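Local atomic coordinates of protein TP_0956 (PDB entry 3U64), a protein that probably serves as the T-component of a TRAP-type transporter in Treponema pallidum, a tetratricopeptide-repeat-like lipoprotein thought to work through protein-protein interaction. Residues Ala64-Ser69 / Leu121-Pro126; Arg74-Tyr79 / Arg107-Arg112. All coordinates share one frame; numbering follows the deposited sequence.

Contact 1 (Ala64-Ser69 / Leu121-Pro126); sequences AHRGLS and LETAYP
The flat guanidinium group of Arg66 carries the methyl of Ala124 on one face, with CB 3.3 Å from NH1 and set toward the rim of the plane, while Leu121 CD2 approaches obliquely at 4.3 Å from NH2. The same Ala124 methyl also rests over one face of the Tyr125 ring, so it sits against two flat groups. This is the open end of an antiparallel helical hairpin: helix 66-89 starts here and helix 96-124 ends here. The Arg66 chain bends at chi3 (59°), which turns the guanidinium onto Ala124 after CG has passed Thr123 CG2; its charge is met by a salt bridge from NH2 to Asp151, and its NE bonds Ser120. On Thr123, CG2 stands anti to the backbone N and reaches the carbonyl O of Ala64 at 3.7 Å. His65, at the N-cap of helix 66-89, takes a capping bond on ND1 from Leu68 N (3.0 Å), the donor lying 16° out of the imidazole plane. Thr123 OG1, which also bonds Ser119 O, is joined to Ser69 by one bridging water, 2.8 Å from Thr123 OG1 and 2.7 Å from Ser69 OG.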
loop_
_atom_site.group_PDB
_atom_site.type_symbol
_atom_site.label_atom_id
_atom_site.label_comp_id
_atom_site.label_asym_id
_atom_site.label_seq_id
_atom_site.Cartn_x
_atom_site.Cartn_y
_atom_site.Cartn_z
ATOM N N ALA A 64 20.499 20.361 2.336
ATOM C CA ALA A 64 20.886 21.337 3.366
ATOM C C ALA A 64 19.686 21.786 4.174
ATOM O O ALA A 64 19.808 22.609 5.087
ATOM C CB ALA A 64 21.574 22.539 2.758
ATOM N N HIS A 65 18.520 21.250 3.841
ATOM C CA HIS A 65 17.341 21.552 4.631
ATOM C C HIS A 65 17.342 20.630 5.853
ATOM O O HIS A 65 17.114 19.417 5.748
ATOM C CB HIS A 65 16.055 21.391 3.820
ATOM C CG HIS A 65 14.881 22.083 4.434
ATOM N ND1 HIS A 65 14.234 21.600 5.553
ATOM C CD2 HIS A 65 14.258 23.240 4.108
ATOM C CE1 HIS A 65 13.251 22.421 5.876
ATOM N NE2 HIS A 65 13.246 23.425 5.021
ATOM N N ARG A 66 17.617 21.219 7.009
ATOM C CA ARG A 66 17.748 20.457 8.236
ATOM C C ARG A 66 16.423 19.840 8.663
ATOM O O ARG A 66 16.384 18.690 9.105
ATOM C CB ARG A 66 18.310 21.339 9.336
ATOM C CG ARG A 66 19.732 21.831 9.044
ATOM C CD ARG A 66 20.297 22.457 10.295
ATOM N NE ARG A 66 20.321 21.496 11.394
ATOM C CZ ARG A 66 20.607 21.806 12.655
ATOM N NH1 ARG A 66 20.877 23.064 12.976
ATOM N NH2 ARG A 66 20.611 20.862 13.596
ATOM N N GLY A 67 15.341 20.604 8.520
ATOM C CA GLY A 67 14.018 20.110 8.836
ATOM C C GLY A 67 13.649 18.847 8.059
ATOM O O GLY A 67 13.051 17.911 8.617
ATOM N N LEU A 68 14.003 18.816 6.773
ATOM C CA LEU A 68 13.684 17.676 5.910
ATOM C C LEU A 68 14.521 16.457 6.275
ATOM O O LEU A 68 14.012 15.336 6.296
ATOM C CB LEU A 68 13.873 18.022 4.425
ATOM C CG LEU A 68 12.606 18.434 3.687
ATOM C CD1 LEU A 68 12.919 18.784 2.230
ATOM C CD2 LEU A 68 11.603 17.305 3.768
ATOM N N SER A 69 15.808 16.683 6.528
ATOM C CA SER A 69 16.690 15.644 7.055
ATOM C C SER A 69 16.091 14.995 8.281
ATOM O O SER A 69 15.953 13.772 8.334
ATOM C CB SER A 69 18.071 16.214 7.395
ATOM O OG SER A 69 18.824 16.419 6.207
ATOM N N LEU A 121 22.598 17.269 11.674
ATOM C CA LEU A 121 23.785 17.683 12.437
ATOM C C LEU A 121 24.985 17.959 11.529
ATOM O O LEU A 121 25.714 18.940 11.725
ATOM C CB LEU A 121 24.140 16.672 13.546
ATOM C CG LEU A 121 23.089 16.679 14.671
ATOM C CD1 LEU A 121 23.201 15.503 15.615
ATOM C CD2 LEU A 121 23.146 17.980 15.440
ATOM N N GLU A 122 25.175 17.122 10.517
ATOM C CA GLU A 122 26.291 17.313 9.600
ATOM C C GLU A 122 26.193 18.626 8.811
ATOM O O GLU A 122 27.206 19.270 8.515
ATOM C CB GLU A 122 26.426 16.132 8.635
ATOM C CG GLU A 122 27.654 16.242 7.712
ATOM C CD GLU A 122 28.970 16.024 8.457
ATOM O OE1 GLU A 122 28.935 15.516 9.601
ATOM O OE2 GLU A 122 30.042 16.357 7.898
ATOM N N THR A 123 24.976 19.010 8.458
ATOM C CA THR A 123 24.721 20.273 7.763
ATOM C C THR A 123 25.051 21.452 8.674
ATOM O O THR A 123 25.662 22.428 8.244
ATOM C CB THR A 123 23.234 20.381 7.327
ATOM O OG1 THR A 123 23.010 19.552 6.182
ATOM C CG2 THR A 123 22.870 21.807 6.976
ATOM N N ALA A 124 24.645 21.348 9.937
ATOM C CA ALA A 124 24.858 22.415 10.911
ATOM C C ALA A 124 26.312 22.546 11.359
ATOM O O ALA A 124 26.760 23.641 11.721
ATOM C CB ALA A 124 23.960 22.218 12.120
ATOM N N TYR A 125 27.043 21.435 11.347
ATOM C CA TYR A 125 28.420 21.399 11.863
ATOM C C TYR A 125 29.249 20.446 11.034
ATOM O O TYR A 125 29.449 19.289 11.432
ATOM C CB TYR A 125 28.457 20.890 13.308
ATOM C CG TYR A 125 27.488 21.574 14.234
ATOM C CD1 TYR A 125 27.680 22.897 14.613
ATOM C CD2 TYR A 125 26.383 20.892 14.740
ATOM C CE1 TYR A 125 26.794 23.529 15.462
ATOM C CE2 TYR A 125 25.484 21.520 15.587
ATOM C CZ TYR A 125 25.696 22.838 15.946
ATOM O OH TYR A 125 24.815 23.468 16.789
ATOM N N PRO A 126 29.725 20.919 9.879
ATOM C CA PRO A 126 30.514 20.091 8.956
ATOM C C PRO A 126 31.625 19.342 9.676
ATOM O O PRO A 126 32.368 19.943 10.449
ATOM C CB PRO A 126 31.098 21.123 7.992
ATOM C CG PRO A 126 30.010 22.195 7.926
ATOM C CD PRO A 126 29.395 22.243 9.311
HETATM O O HOH W 1 20.334 18.692 6.292
#

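Contact 2 (Arg74-Tyr79 / Arg107-Arg112); sequences RLYIMY and RKLYLR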
loop_
_atom_site.group_PDB
_atom_site.type_symbol
_atom_site.label_atom_id
_atom_site.label_comp_id
_atom_site.label_asym_id
_atom_site.label_seq_id
_atom_site.Cartn_x
_atom_site.Cartn_y
_atom_site.Cartn_z
ATOM N N ARG A 74 13.149 10.675 11.261
ATOM C CA ARG A 74 12.176 10.323 12.286
ATOM C C ARG A 74 11.142 9.350 11.718
ATOM O O ARG A 74 10.757 8.374 12.365
ATOM C CB ARG A 74 11.494 11.605 12.834
ATOM C CG ARG A 74 10.157 11.383 13.550
ATOM C CD ARG A 74 9.548 12.695 14.064
ATOM N NE ARG A 74 9.625 13.763 13.071
ATOM C CZ ARG A 74 9.907 15.037 13.349
ATOM N NH1 ARG A 74 10.144 15.414 14.602
ATOM N NH2 ARG A 74 9.956 15.939 12.374
ATOM N N LEU A 75 10.702 9.631 10.497
ATOM C CA LEU A 75 9.691 8.827 9.830
ATOM C C LEU A 75 10.124 7.370 9.643
ATOM O O LEU A 75 9.347 6.443 9.920
ATOM C CB LEU A 75 9.388 9.444 8.475
ATOM C CG LEU A 75 7.923 9.549 8.123
ATOM C CD1 LEU A 75 7.104 9.905 9.350
ATOM C CD2 LEU A 75 7.768 10.586 7.029
ATOM N N TYR A 76 11.343 7.171 9.143
ATOM C CA TYR A 76 11.886 5.823 8.990
ATOM C C TYR A 76 11.956 5.099 10.325
ATOM O O TYR A 76 11.590 3.923 10.412
ATOM C CB TYR A 76 13.254 5.839 8.301
ATOM C CG TYR A 76 13.111 5.688 6.804
ATOM C CD1 TYR A 76 13.179 6.796 5.964
ATOM C CD2 TYR A 76 12.832 4.447 6.239
ATOM C CE1 TYR A 76 13.014 6.668 4.596
ATOM C CE2 TYR A 76 12.654 4.302 4.868
ATOM C CZ TYR A 76 12.750 5.423 4.050
ATOM O OH TYR A 76 12.571 5.308 2.691
ATOM N N ILE A 77 12.397 5.801 11.368
ATOM C CA ILE A 77 12.533 5.176 12.691
ATOM C C ILE A 77 11.173 4.772 13.293
ATOM O O ILE A 77 11.027 3.674 13.850
ATOM C CB ILE A 77 13.319 6.076 13.678
ATOM C CG1 ILE A 77 14.769 6.202 13.212
ATOM C CG2 ILE A 77 13.279 5.488 15.095
ATOM C CD1 ILE A 77 15.507 7.350 13.824
ATOM N N MET A 78 10.172 5.640 13.151
ATOM C CA MET A 78 8.826 5.345 13.655
ATOM C C MET A 78 8.170 4.241 12.849
ATOM O O MET A 78 7.553 3.332 13.408
ATOM C CB MET A 78 7.958 6.595 13.617
ATOM C CG MET A 78 8.616 7.762 14.335
ATOM S SD MET A 78 7.516 9.188 14.477
ATOM C CE MET A 78 6.471 8.632 15.832
ATOM N N TYR A 79 8.291 4.325 11.530
ATOM C CA TYR A 79 7.822 3.237 10.702
ATOM C C TYR A 79 8.521 1.929 11.082
ATOM O O TYR A 79 7.871 0.900 11.259
ATOM C CB TYR A 79 8.065 3.529 9.231
ATOM C CG TYR A 79 7.521 2.459 8.341
ATOM C CD1 TYR A 79 6.174 2.436 8.009
ATOM C CD2 TYR A 79 8.350 1.459 7.830
ATOM C CE1 TYR A 79 5.654 1.456 7.191
ATOM C CE2 TYR A 79 7.847 0.474 7.004
ATOM C CZ TYR A 79 6.491 0.475 6.689
ATOM O OH TYR A 79 5.968 -0.508 5.876
ATOM N N ARG A 107 16.178 -3.303 11.655
ATOM C CA ARG A 107 17.514 -2.840 11.988
ATOM C C ARG A 107 18.077 -1.919 10.895
ATOM O O ARG A 107 18.572 -0.826 11.194
ATOM C CB ARG A 107 18.432 -4.041 12.227
ATOM C CG ARG A 107 19.794 -3.685 12.768
ATOM C CD ARG A 107 20.740 -4.867 12.671
ATOM N NE ARG A 107 22.081 -4.411 12.317
ATOM C CZ ARG A 107 22.498 -4.217 11.067
ATOM N NH1 ARG A 107 21.675 -4.452 10.045
ATOM N NH2 ARG A 107 23.739 -3.794 10.836
ATOM N N LYS A 108 17.963 -2.340 9.633
ATOM C CA LYS A 108 18.452 -1.532 8.513
ATOM C C LYS A 108 17.686 -0.223 8.363
ATOM O O LYS A 108 18.266 0.805 8.037
ATOM C CB LYS A 108 18.420 -2.324 7.196
ATOM C CG LYS A 108 19.442 -3.467 7.147
ATOM C CD LYS A 108 19.437 -4.162 5.792
ATOM C CE LYS A 108 20.331 -5.391 5.781
ATOM N NZ LYS A 108 19.654 -6.576 6.385
ATOM N N LEU A 109 16.383 -0.271 8.600
ATOM C CA LEU A 109 15.554 0.932 8.566
ATOM C C LEU A 109 15.879 1.903 9.720
ATOM O O LEU A 109 15.927 3.118 9.515
ATOM C CB LEU A 109 14.064 0.564 8.550
ATOM C CG LEU A 109 13.530 -0.064 7.249
ATOM C CD1 LEU A 109 12.029 -0.199 7.290
ATOM C CD2 LEU A 109 13.912 0.712 5.992
ATOM N N TYR A 110 16.102 1.383 10.926
ATOM C CA TYR A 110 16.544 2.247 12.020
ATOM C C TYR A 110 17.810 3.006 11.612
ATOM O O TYR A 110 17.927 4.221 11.811
ATOM C CB TYR A 110 16.815 1.433 13.284
ATOM C CG TYR A 110 15.559 0.984 14.000
ATOM C CD1 TYR A 110 14.476 1.852 14.158
ATOM C CD2 TYR A 110 15.450 -0.309 14.518
ATOM C CE1 TYR A 110 13.324 1.444 14.818
ATOM C CE2 TYR A 110 14.297 -0.723 15.182
ATOM C CZ TYR A 110 13.243 0.158 15.331
ATOM O OH TYR A 110 12.103 -0.234 15.978
ATOM N N LEU A 111 18.746 2.281 11.010
ATOM C CA LEU A 111 20.035 2.848 10.703
ATOM C C LEU A 111 19.922 3.853 9.572
ATOM O O LEU A 111 20.616 4.869 9.582
ATOM C CB LEU A 111 21.031 1.758 10.347
ATOM C CG LEU A 111 21.508 0.849 11.477
ATOM C CD1 LEU A 111 22.284 -0.318 10.884
ATOM C CD2 LEU A 111 22.380 1.596 12.449
ATOM N N ARG A 112 19.056 3.580 8.597
ATOM C CA ARG A 112 18.850 4.534 7.506
ATOM C C ARG A 112 18.233 5.795 8.094
ATOM O O ARG A 112 18.629 6.908 7.748
ATOM C CB ARG A 112 17.948 3.948 6.407
ATOM C CG ARG A 112 17.651 4.902 5.232
ATOM C CD ARG A 112 16.498 4.402 4.356
ATOM N NE ARG A 112 16.789 3.088 3.784
ATOM C CZ ARG A 112 16.005 2.439 2.927
ATOM N NH1 ARG A 112 14.866 2.971 2.517
ATOM N NH2 ARG A 112 16.362 1.249 2.477
#
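An antiparallel helix pair of the kind that builds tetratricopeptide-like folds meets here, helix 66-89 against helix 96-124, with the axes of 74-79 and 107-112 7.8 Å apart and their directions 159° apart. The backbones come closest where Ile77 CA lies 5.0 Å from Tyr110 CA. On one flank, Arg112 lays its aliphatic arm across Tyr76: CD sits almost centrally over one ring face, 3.9 Å from the Tyr76 ring centroid and 13° off the normal, a CH-pi contact. CG lies anti to the backbone N and the chain then bends at chi3, carrying the guanidinium past the ring toward the phenol oxygen. The two planes are steeply inclined, and Tyr76 OH lies at the guanidinium edge, in its plane, where NH1 donates a weak bond of 3.3 Å to Tyr76 OH at a bent 137°. Leu109 divides its methyls: CD2 packs on Tyr76 CD2 at 3.9 Å and over one face of the Arg112 guanidinium, CD1 meets the edge of the Tyr79 ring. On the other flank Tyr110 crosses Ile77 at about a right angle; its CE1 edge meets Ile77 O at 3.3 Å, while CD1 packs on Ile77 CG2. Its hydroxyl bonds Gln85.

The stronger partners of the polar ends lie beyond the pair. Tyr76 OH bonds Glu56, and Arg112 NH2 forms salt bridges with Glu38 and Asp39 of the second subunit, whose Leu43 also packs against Tyr76, Tyr79, Leu109 and Arg112. A single arginine thus spends its methylene on an aromatic face within the chain and its charge chiefly on those two acids, with Glu56 of its own chain a long, weak partner, so the helix pair is linked directly to the second subunit.

Contacts 1 and 2 are two levels of one hairpin, since both join helix 66-89 to helix 96-124. Their centres are about 18 Å apart and their nearest atoms about 5 Å, without touching. Antiparallel pairing sets the order: 74-79 follows 64-69 along the first helix, whereas 107-112 precedes 121-126 along the second, so contact 2 lies nearer the turn. Contact 1 sits at the surface, its centre about 21 Å from the centre of the chain; contact 2 is buried, its centre about 10 Å from that point. The second subunit reaches contact 2 alone. A sulfate ion, probably from the crystallisation liquor, lies about 5 Å from the Tyr110 side chain.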